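PDB 4NV1: formyltransferase from Francisella tularensis subsp. tularensis, which belongs to the formyltransferase family, pairing an N-terminal domain of that fold with a C-terminal dimerization region, and binds dTDP-4-amino-4,6-dideoxyglucose. Local coordinates for residues Y185-I188 / H189-K192; F225-E228 / H229-V233; E140-S143 / F144-S147. All coordinates share one frame; numbering follows the deposited sequence.

Contact 1 of 3, residues Y185-I188 / H189-K192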
ATOM      1  N   TYR A 185       4.355 -27.826 -10.135  1.00 28.83           N
ATOM      2  CA  TYR A 185       5.523 -26.923 -10.290  1.00 29.51           C
ATOM      3  C   TYR A 185       5.120 -25.595 -10.945  1.00 29.63           C
ATOM      4  O   TYR A 185       4.263 -25.600 -11.821  1.00 34.65           O
ATOM      5  CB  TYR A 185       6.498 -27.579 -11.262  1.00 30.21           C
ATOM      6  CG  TYR A 185       7.762 -26.797 -11.612  1.00 32.78           C
ATOM      7  CD1 TYR A 185       8.819 -26.761 -10.721  1.00 33.52           C
ATOM      8  CD2 TYR A 185       7.945 -26.190 -12.848  1.00 30.95           C
ATOM      9  CE1 TYR A 185       9.989 -26.086 -11.002  1.00 36.14           C
ATOM     10  CE2 TYR A 185       9.115 -25.458 -13.135  1.00 30.01           C
ATOM     11  CZ  TYR A 185      10.122 -25.404 -12.195  1.00 34.47           C
ATOM     12  OH  TYR A 185      11.332 -24.795 -12.383  1.00 35.72           O
ATOM     13  N   ASN A 186       5.774 -24.494 -10.581  1.00 29.20           N
ATOM     14  CA  ASN A 186       5.519 -23.203 -11.196  1.00 27.30           C
ATOM     15  C   ASN A 186       6.849 -22.720 -11.743  1.00 27.45           C
ATOM     16  O   ASN A 186       7.807 -22.618 -10.998  1.00 27.24           O
ATOM     17  CB  ASN A 186       4.943 -22.227 -10.140  1.00 28.13           C
ATOM     18  CG  ASN A 186       3.624 -22.716  -9.557  1.00 28.57           C
ATOM     19  OD1 ASN A 186       2.710 -22.929 -10.304  1.00 24.48           O
ATOM     20  ND2 ASN A 186       3.502 -22.841  -8.224  1.00 30.70           N
ATOM     21  N   SER A 187       6.948 -22.448 -13.041  1.00 31.65           N
ATOM     22  CA  SER A 187       8.195 -21.865 -13.610  1.00 34.58           C
ATOM     23  C   SER A 187       8.412 -20.388 -13.352  1.00 39.02           C
ATOM     24  O   SER A 187       7.476 -19.689 -12.995  1.00 39.98           O
ATOM     25  CB  SER A 187       8.236 -22.013 -15.130  1.00 37.82           C
ATOM     26  OG  SER A 187       7.014 -21.713 -15.785  1.00 38.49           O
ATOM     27  N   ILE A 188       9.619 -19.870 -13.566  1.00 42.90           N
ATOM     28  CA  ILE A 188       9.809 -18.414 -13.482  1.00 43.86           C
ATOM     29  C   ILE A 188       9.009 -17.638 -14.544  1.00 45.47           C
ATOM     30  O   ILE A 188       8.634 -16.485 -14.340  1.00 46.57           O
ATOM     31  CB  ILE A 188      11.310 -18.039 -13.497  1.00 51.04           C
ATOM     32  CG1 ILE A 188      11.503 -16.574 -13.089  1.00 54.48           C
ATOM     33  CG2 ILE A 188      11.904 -18.330 -14.873  1.00 49.38           C
ATOM     34  CD1 ILE A 188      12.611 -16.374 -12.080  1.00 59.00           C
ATOM     35  N   HIS A 189       8.720 -18.279 -15.670  1.00 51.08           N
ATOM     36  CA  HIS A 189       7.802 -17.768 -16.670  1.00 52.10           C
ATOM     37  C   HIS A 189       6.381 -17.797 -16.134  1.00 55.50           C
ATOM     38  O   HIS A 189       5.607 -16.930 -16.494  1.00 50.40           O
ATOM     39  CB  HIS A 189       7.900 -18.639 -17.928  1.00 56.57           C
ATOM     40  CG  HIS A 189       7.005 -18.245 -19.069  1.00 65.88           C
ATOM     41  ND1 HIS A 189       7.311 -17.225 -19.952  1.00 64.41           N
ATOM     42  CD2 HIS A 189       5.868 -18.816 -19.544  1.00 63.85           C
ATOM     43  CE1 HIS A 189       6.371 -17.143 -20.878  1.00 62.82           C
ATOM     44  NE2 HIS A 189       5.484 -18.096 -20.652  1.00 65.34           N
ATOM     45  N   ASP A 190       5.995 -18.785 -15.326  1.00 50.44           N
ATOM     46  CA  ASP A 190       4.626 -18.787 -14.816  1.00 49.49           C
ATOM     47  C   ASP A 190       4.442 -17.541 -13.957  1.00 45.05           C
ATOM     48  O   ASP A 190       3.397 -16.920 -14.020  1.00 44.59           O
ATOM     49  CB  ASP A 190       4.302 -20.026 -13.983  1.00 51.15           C
ATOM     50  CG  ASP A 190       4.106 -21.281 -14.827  1.00 53.47           C
ATOM     51  OD1 ASP A 190       3.442 -21.237 -15.890  1.00 47.93           O
ATOM     52  OD2 ASP A 190       4.610 -22.335 -14.388  1.00 51.12           O
ATOM     53  N   TYR A 191       5.471 -17.175 -13.191  1.00 35.92           N
ATOM     54  CA  TYR A 191       5.459 -16.007 -12.344  1.00 36.53           C
ATOM     55  C   TYR A 191       5.329 -14.752 -13.233  1.00 41.81           C
ATOM     56  O   TYR A 191       4.393 -13.941 -13.087  1.00 33.55           O
ATOM     57  CB  TYR A 191       6.734 -15.969 -11.462  1.00 37.50           C
ATOM     58  CG  TYR A 191       6.820 -14.739 -10.590  1.00 37.93           C
ATOM     59  CD1 TYR A 191       5.983 -14.596  -9.489  1.00 38.94           C
ATOM     60  CD2 TYR A 191       7.703 -13.695 -10.887  1.00 40.25           C
ATOM     61  CE1 TYR A 191       6.006 -13.450  -8.719  1.00 44.87           C
ATOM     62  CE2 TYR A 191       7.747 -12.543 -10.122  1.00 39.01           C
ATOM     63  CZ  TYR A 191       6.893 -12.423  -9.042  1.00 48.31           C
ATOM     64  OH  TYR A 191       6.903 -11.305  -8.238  1.00 54.24           O
ATOM     65  N   LYS A 192       6.242 -14.636 -14.196  1.00 42.13           N
ATOM     66  CA  LYS A 192       6.327 -13.460 -15.055  1.00 42.60           C
ATOM     67  C   LYS A 192       5.020 -13.169 -15.777  1.00 40.51           C
ATOM     68  O   LYS A 192       4.627 -12.025 -15.859  1.00 46.94           O
ATOM     69  CB  LYS A 192       7.571 -13.496 -15.953  1.00 45.50           C
ATOM     70  CG  LYS A 192       8.833 -13.126 -15.153  1.00 48.56           C
ATOM     71  CD  LYS A 192      10.126 -13.043 -15.981  1.00 56.45           C
ATOM     72  CE  LYS A 192      10.721 -11.630 -16.094  1.00 59.18           C
ATOM     73  NZ  LYS A 192      11.810 -11.315 -15.118  1.00 52.40           N
TER

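Contact 2 of 3, residues F225-E228 / H229-V233. With PO4 (phosphate ion), chain J.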
ATOM      1  N   PHE A 225       0.405  -2.345 -14.179  1.00 32.91           N
ATOM      2  CA  PHE A 225      -0.434  -2.168 -15.363  1.00 32.93           C
ATOM      3  C   PHE A 225       0.169  -1.158 -16.337  1.00 32.65           C
ATOM      4  O   PHE A 225       0.988  -0.305 -15.976  1.00 34.65           O
ATOM      5  CB  PHE A 225      -1.902  -1.814 -15.054  1.00 34.56           C
ATOM      6  CG  PHE A 225      -2.112  -0.528 -14.286  1.00 32.24           C
ATOM      7  CD1 PHE A 225      -2.335  -0.554 -12.915  1.00 31.10           C
ATOM      8  CD2 PHE A 225      -2.140   0.683 -14.937  1.00 31.22           C
ATOM      9  CE1 PHE A 225      -2.513   0.593 -12.184  1.00 31.95           C
ATOM     10  CE2 PHE A 225      -2.375   1.842 -14.227  1.00 34.70           C
ATOM     11  CZ  PHE A 225      -2.546   1.814 -12.847  1.00 37.09           C
ATOM     12  N   ILE A 226      -0.282  -1.274 -17.579  1.00 36.38           N
ATOM     13  CA  ILE A 226       0.070  -0.295 -18.608  1.00 41.05           C
ATOM     14  C   ILE A 226      -1.211   0.499 -18.887  1.00 37.36           C
ATOM     15  O   ILE A 226      -2.228  -0.099 -19.231  1.00 48.38           O
ATOM     16  CB  ILE A 226       0.600  -0.976 -19.882  1.00 36.38           C
ATOM     17  CG1 ILE A 226       1.750  -1.940 -19.573  1.00 32.69           C
ATOM     18  CG2 ILE A 226       0.993   0.077 -20.914  1.00 35.38           C
ATOM     19  CD1 ILE A 226       3.023  -1.248 -19.134  1.00 44.74           C
ATOM     20  N   ASP A 227      -1.214   1.801 -18.627  1.00 36.54           N
ATOM     21  CA  ASP A 227      -2.455   2.577 -18.799  1.00 36.75           C
ATOM     22  C   ASP A 227      -2.593   3.094 -20.227  1.00 41.91           C
ATOM     23  O   ASP A 227      -1.769   2.768 -21.084  1.00 34.46           O
ATOM     24  CB  ASP A 227      -2.608   3.700 -17.777  1.00 37.17           C
ATOM     25  CG  ASP A 227      -1.682   4.911 -18.011  1.00 41.48           C
ATOM     26  OD1 ASP A 227      -0.931   5.092 -19.000  1.00 40.22           O
ATOM     27  OD2 ASP A 227      -1.724   5.750 -17.105  1.00 35.05           O
ATOM     28  N   GLU A 228      -3.687   3.816 -20.459  1.00 42.53           N
ATOM     29  CA  GLU A 228      -4.039   4.477 -21.720  1.00 45.90           C
ATOM     30  C   GLU A 228      -2.923   5.076 -22.514  1.00 41.14           C
ATOM     31  O   GLU A 228      -2.854   4.941 -23.721  1.00 47.10           O
ATOM     32  CB  GLU A 228      -4.855   5.728 -21.378  1.00 50.24           C
ATOM     33  CG  GLU A 228      -6.315   5.658 -21.743  1.00 48.54           C
ATOM     34  CD  GLU A 228      -7.104   6.830 -21.185  1.00 51.49           C
ATOM     35  OE1 GLU A 228      -6.515   7.809 -20.670  1.00 56.23           O
ATOM     36  OE2 GLU A 228      -8.342   6.755 -21.247  1.00 43.52           O
ATOM     37  N   HIS A 229      -2.136   5.865 -21.802  1.00 44.60           N
ATOM     38  CA  HIS A 229      -1.128   6.703 -22.387  1.00 46.58           C
ATOM     39  C   HIS A 229       0.130   5.891 -22.393  1.00 45.49           C
ATOM     40  O   HIS A 229       1.205   6.433 -22.596  1.00 45.99           O
ATOM     41  CB  HIS A 229      -0.978   7.963 -21.537  1.00 48.68           C
ATOM     42  CG  HIS A 229      -2.286   8.640 -21.281  1.00 53.23           C
ATOM     43  ND1 HIS A 229      -3.033   9.211 -22.289  1.00 55.74           N
ATOM     44  CD2 HIS A 229      -3.017   8.779 -20.150  1.00 60.27           C
ATOM     45  CE1 HIS A 229      -4.154   9.699 -21.789  1.00 56.55           C
ATOM     46  NE2 HIS A 229      -4.180   9.433 -20.495  1.00 58.32           N
ATOM     47  N   GLY A 230       0.011   4.594 -22.142  1.00 42.70           N
ATOM     48  CA  GLY A 230       1.194   3.751 -22.032  1.00 43.20           C
ATOM     49  C   GLY A 230       2.082   3.971 -20.812  1.00 40.55           C
ATOM     50  O   GLY A 230       3.234   3.567 -20.827  1.00 36.72           O
ATOM     51  N   ASN A 231       1.576   4.565 -19.730  1.00 43.51           N
ATOM     52  CA  ASN A 231       2.323   4.556 -18.473  1.00 43.43           C
ATOM     53  C   ASN A 231       2.346   3.154 -17.876  1.00 42.64           C
ATOM     54  O   ASN A 231       1.387   2.403 -18.041  1.00 37.77           O
ATOM     55  CB  ASN A 231       1.728   5.530 -17.465  1.00 43.32           C
ATOM     56  CG  ASN A 231       1.747   6.927 -17.996  1.00 39.29           C
ATOM     57  OD1 ASN A 231       2.817   7.409 -18.361  1.00 37.32           O
ATOM     58  ND2 ASN A 231       0.585   7.564 -18.076  1.00 38.04           N
ATOM     59  N   LYS A 232       3.500   2.805 -17.310  1.00 43.64           N
ATOM     60  CA  LYS A 232       3.735   1.550 -16.583  1.00 39.35           C
ATOM     61  C   LYS A 232       3.666   1.909 -15.116  1.00 33.51           C
ATOM     62  O   LYS A 232       4.540   2.615 -14.589  1.00 35.37           O
ATOM     63  CB  LYS A 232       5.104   0.930 -16.931  1.00 39.16           C
ATOM     64  CG  LYS A 232       5.436  -0.397 -16.246  1.00 42.42           C
ATOM     65  CD  LYS A 232       6.310  -1.346 -17.081  1.00 47.61           C
ATOM     66  CE  LYS A 232       7.478  -1.912 -16.284  1.00 48.76           C
ATOM     67  NZ  LYS A 232       7.879  -3.315 -16.566  1.00 44.67           N
ATOM     68  N   VAL A 233       2.620   1.413 -14.464  1.00 36.88           N
ATOM     69  CA  VAL A 233       2.411   1.707 -13.033  1.00 31.59           C
ATOM     70  C   VAL A 233       2.539   0.439 -12.184  1.00 31.12           C
ATOM     71  O   VAL A 233       1.762  -0.495 -12.399  1.00 26.03           O
ATOM     72  CB  VAL A 233       0.981   2.260 -12.830  1.00 31.83           C
ATOM     73  CG1 VAL A 233       0.839   2.854 -11.440  1.00 33.31           C
ATOM     74  CG2 VAL A 233       0.667   3.314 -13.886  1.00 35.17           C
TER
HETATM   75  P   PO4 J 302      -6.966   3.018 -18.475  1.00 56.59           P
HETATM   76  O1  PO4 J 302      -7.615   2.025 -17.498  1.00 42.27           O
HETATM   77  O2  PO4 J 302      -8.050   3.822 -19.175  1.00 53.51           O
HETATM   78  O3  PO4 J 302      -6.180   2.292 -19.540  1.00 50.78           O
HETATM   79  O4  PO4 J 302      -5.976   3.978 -17.845  1.00 45.96           O

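Contact 3 of 3, residues E140-S143 / F144-S147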
ATOM      1  N   GLU A 140       0.464 -21.022   8.276  1.00 25.83           N
ATOM      2  CA  GLU A 140      -0.847 -20.374   8.043  1.00 32.64           C
ATOM      3  C   GLU A 140      -0.662 -19.117   7.187  1.00 31.77           C
ATOM      4  O   GLU A 140       0.304 -18.348   7.375  1.00 32.02           O
ATOM      5  CB  GLU A 140      -1.429 -19.833   9.362  1.00 41.01           C
ATOM      6  CG  GLU A 140      -1.999 -20.874  10.311  1.00 56.41           C
ATOM      7  CD  GLU A 140      -2.929 -20.268  11.360  1.00 67.80           C
ATOM      8  OE1 GLU A 140      -2.512 -19.293  12.039  1.00 60.44           O
ATOM      9  OE2 GLU A 140      -4.070 -20.781  11.512  1.00 73.34           O
ATOM     10  N   VAL A 141      -1.568 -18.893   6.261  1.00 30.27           N
ATOM     11  CA  VAL A 141      -1.616 -17.610   5.574  1.00 30.58           C
ATOM     12  C   VAL A 141      -2.792 -16.843   6.161  1.00 30.09           C
ATOM     13  O   VAL A 141      -3.959 -17.198   5.921  1.00 28.35           O
ATOM     14  CB  VAL A 141      -1.838 -17.789   4.089  1.00 23.65           C
ATOM     15  CG1 VAL A 141      -1.893 -16.422   3.411  1.00 29.67           C
ATOM     16  CG2 VAL A 141      -0.757 -18.638   3.486  1.00 26.27           C
ATOM     17  N   ASN A 142      -2.500 -15.803   6.929  1.00 25.85           N
ATOM     18  CA  ASN A 142      -3.589 -14.927   7.382  1.00 25.54           C
ATOM     19  C   ASN A 142      -4.061 -13.840   6.408  1.00 26.65           C
ATOM     20  O   ASN A 142      -3.324 -13.432   5.482  1.00 27.37           O
ATOM     21  CB  ASN A 142      -3.146 -14.329   8.711  1.00 31.46           C
ATOM     22  CG  ASN A 142      -2.908 -15.399   9.763  1.00 31.86           C
ATOM     23  OD1 ASN A 142      -3.711 -16.302   9.916  1.00 28.98           O
ATOM     24  ND2 ASN A 142      -1.797 -15.310  10.470  1.00 36.28           N
ATOM     25  N   SER A 143      -5.269 -13.300   6.640  1.00 26.06           N
ATOM     26  CA  SER A 143      -5.896 -12.352   5.697  1.00 24.83           C
ATOM     27  C   SER A 143      -5.059 -11.098   5.457  1.00 25.40           C
ATOM     28  O   SER A 143      -5.103 -10.534   4.372  1.00 24.65           O
ATOM     29  CB  SER A 143      -7.252 -11.883   6.195  1.00 27.07           C
ATOM     30  OG  SER A 143      -7.086 -11.284   7.466  1.00 32.43           O
ATOM     31  N   PHE A 144      -4.296 -10.717   6.473  1.00 23.81           N
ATOM     32  CA  PHE A 144      -3.634  -9.453   6.522  1.00 25.20           C
ATOM     33  C   PHE A 144      -2.154  -9.515   6.102  1.00 23.55           C
ATOM     34  O   PHE A 144      -1.448  -8.533   6.216  1.00 23.31           O
ATOM     35  CB  PHE A 144      -3.783  -8.906   7.916  1.00 26.13           C
ATOM     36  CG  PHE A 144      -3.343  -9.840   9.003  1.00 32.13           C
ATOM     37  CD1 PHE A 144      -4.263 -10.640   9.683  1.00 32.36           C
ATOM     38  CD2 PHE A 144      -2.032  -9.809   9.476  1.00 36.76           C
ATOM     39  CE1 PHE A 144      -3.879 -11.449  10.726  1.00 33.29           C
ATOM     40  CE2 PHE A 144      -1.639 -10.621  10.534  1.00 40.87           C
ATOM     41  CZ  PHE A 144      -2.560 -11.457  11.150  1.00 32.64           C
ATOM     42  N   GLU A 145      -1.719 -10.617   5.514  1.00 23.00           N
ATOM     43  CA  GLU A 145      -0.329 -10.873   5.208  1.00 23.40           C
ATOM     44  C   GLU A 145      -0.114 -10.780   3.742  1.00 21.19           C
ATOM     45  O   GLU A 145      -1.014 -11.106   2.980  1.00 24.25           O
ATOM     46  CB  GLU A 145       0.067 -12.312   5.601  1.00 23.72           C
ATOM     47  CG  GLU A 145      -0.051 -12.514   7.078  1.00 23.84           C
ATOM     48  CD  GLU A 145       0.302 -13.885   7.631  1.00 25.18           C
ATOM     49  OE1 GLU A 145       0.201 -14.862   6.874  1.00 29.19           O
ATOM     50  OE2 GLU A 145       0.613 -13.925   8.861  1.00 25.93           O
ATOM     51  N   ASN A 146       1.072 -10.336   3.367  1.00 19.80           N
ATOM     52  CA  ASN A 146       1.510 -10.342   1.997  1.00 21.69           C
ATOM     53  C   ASN A 146       2.615 -11.396   1.756  1.00 19.96           C
ATOM     54  O   ASN A 146       2.990 -12.157   2.659  1.00 20.85           O
ATOM     55  CB  ASN A 146       1.991  -8.910   1.626  1.00 23.89           C
ATOM     56  CG  ASN A 146       3.163  -8.449   2.473  1.00 26.59           C
ATOM     57  OD1 ASN A 146       3.934  -9.254   2.988  1.00 23.84           O
ATOM     58  ND2 ASN A 146       3.281  -7.124   2.665  1.00 23.10           N
ATOM     59  N   SER A 147       3.171 -11.420   0.548  1.00 21.84           N
ATOM     60  CA  SER A 147       4.288 -12.307   0.259  1.00 24.84           C
ATOM     61  C   SER A 147       5.428 -12.178   1.236  1.00 25.81           C
ATOM     62  O   SER A 147       6.075 -13.193   1.563  1.00 24.77           O
ATOM     63  CB  SER A 147       4.785 -12.235  -1.182  1.00 26.29           C
ATOM     64  OG  SER A 147       6.089 -12.850  -1.370  1.00 21.87           O
TER

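Contact 1 of 3, residues Y185-I188 / H189-K192
S187 and D190 face each other across the first turn of helix 188-195, each side chain turned back on the other's backbone. The D190 carboxylate reaches back along the chain: with CG beside its own backbone N (chi1 -75°), OD2 arrives 2.7 Å from S187 N, a bond that meets the oxygen on its anti side, 27° out of the carboxylate plane. In return S187 OG accepts from D190 N at 3.1 Å, and a weak bond runs from S187 OG to D190 OD2 (2.8 Å). Two donors, the hydroxyl only weakly, thus reach OD2, which should restrain the carboxylate's rotation. The S187 carbonyl starts the helix proper, taking Y191 N at 3.2 Å, while I188 O receives K192 N at 3.0 Å. The Y191 ring leads away from the turn: CG lies anti to the backbone N (chi1 177°), and the ring packs edge-to-face with F105 and touches the bound dTDP-4-amino-4,6-dideoxyglucose. N186 is tied through ND2 to N101 OD1, and its side chain rests with that of D190 on F109 of helix 106-113. Reciprocal bonds between N-cap S187 and D190 define a capping box, here opening the helix that brings Y191 to the ligand pocket.

Contact 2 of 3, residues F225-E228 / H229-V233
F225 with V233 and D227 with N231 form the compact part of this hairpin, and exposed E228 and H229 its loose solvent side. V233 CB sits over one face of the F225 ring, 3.8 Å from its centroid and 20° off the normal, a CH-pi contact. The backbones beneath are an antiparallel hydrogen-bonded pair, with V233 N to F225 O at 2.8 Å. Both residues are buried; V233 also pairs with a strand of the second subunit and packs on its F144. Opening the type I turn, D227 holds CG between its backbone N and carbonyl carbon (chi1 73°), a torsion that swings the carboxylate over towards N231. OD1 of D227 accepts from N231 N at 2.7 Å, from above the carboxylate plane, and D227 OD2 takes N231 ND2 at 3.1 Å through its syn lone pair. G230 N to D227 O, 2.8 Å, closes the turn. At the exposed tip E228 N makes only a weak bond to phosphate O4, 3.5 Å, and E228 CB makes a CH-pi contact over the H229 ring. The D227 carboxylate thus ties the two ends of the turn to each other and to the partner subunit, its negative charge probably stabilised by the N-H donors of N231 and the hydroxyl of S143 of the second subunit.

Contact 3 of 3, residues E140-S143 / F144-S147
N142 and E145 bracket a type I beta turn in the loop between strand 133-139 and helix 147-170, E145 accepting from N142 N and ND2 while N142 O accepts from E145 N. That turn bond, E145 N to N142 O, spans 3.2 Å, with the donor above the carbonyl plane. N142 O has a second donor in R213 NH1. The E145 side chain folds back, CG beside its own N and the chain extended beyond it, to receive N142 N on OE1 at 2.9 Å and N142 ND2 on OE2 at 3.2 Å. Both donors approach from above the carboxylate plane, 71° and 62° out of it. Buried E145 gains a further partner at OE2, a salt bridge to K153 of helix 147-170, whose NZ also bonds E140 O. S143 OG is hydrogen-bonded to D227 OD2 of the second subunit. Beyond the turn, N146 caps the helix through OD1, bonding D149 N, and S147 OG bonds both H217 and Q107, residues of the ligand pocket. The F144 ring makes a cation-pi contact with K241 and packs on V233 of the second subunit. Over one face of the ring N142 CB makes a CH-pi contact, 4.0 Å from the ring centroid and 25° off the normal.

Overall arrangement
Along the chain the order is contact 3, contact 1, contact 2, without nesting. Contact 3 lies in the loop between strand 133-139, an outermost strand of the seven-stranded sheet, and helix 147-170. Contact 1 joins the short strand 185-186 to helix 188-195, and contact 2 is the tip of the hairpin 223-226/232-242. The centres of contacts 1 and 3 lie about 21 Å apart. Those of contacts 1 and 2 are about 24 Å apart, and those of contacts 2 and 3 about 29 Å. None touches another within the chain. The turns of contacts 2 and 3 form part of the dimer interface, joined between subunits through D227 and S143, while contact 1 carries Y191 of the ligand pocket.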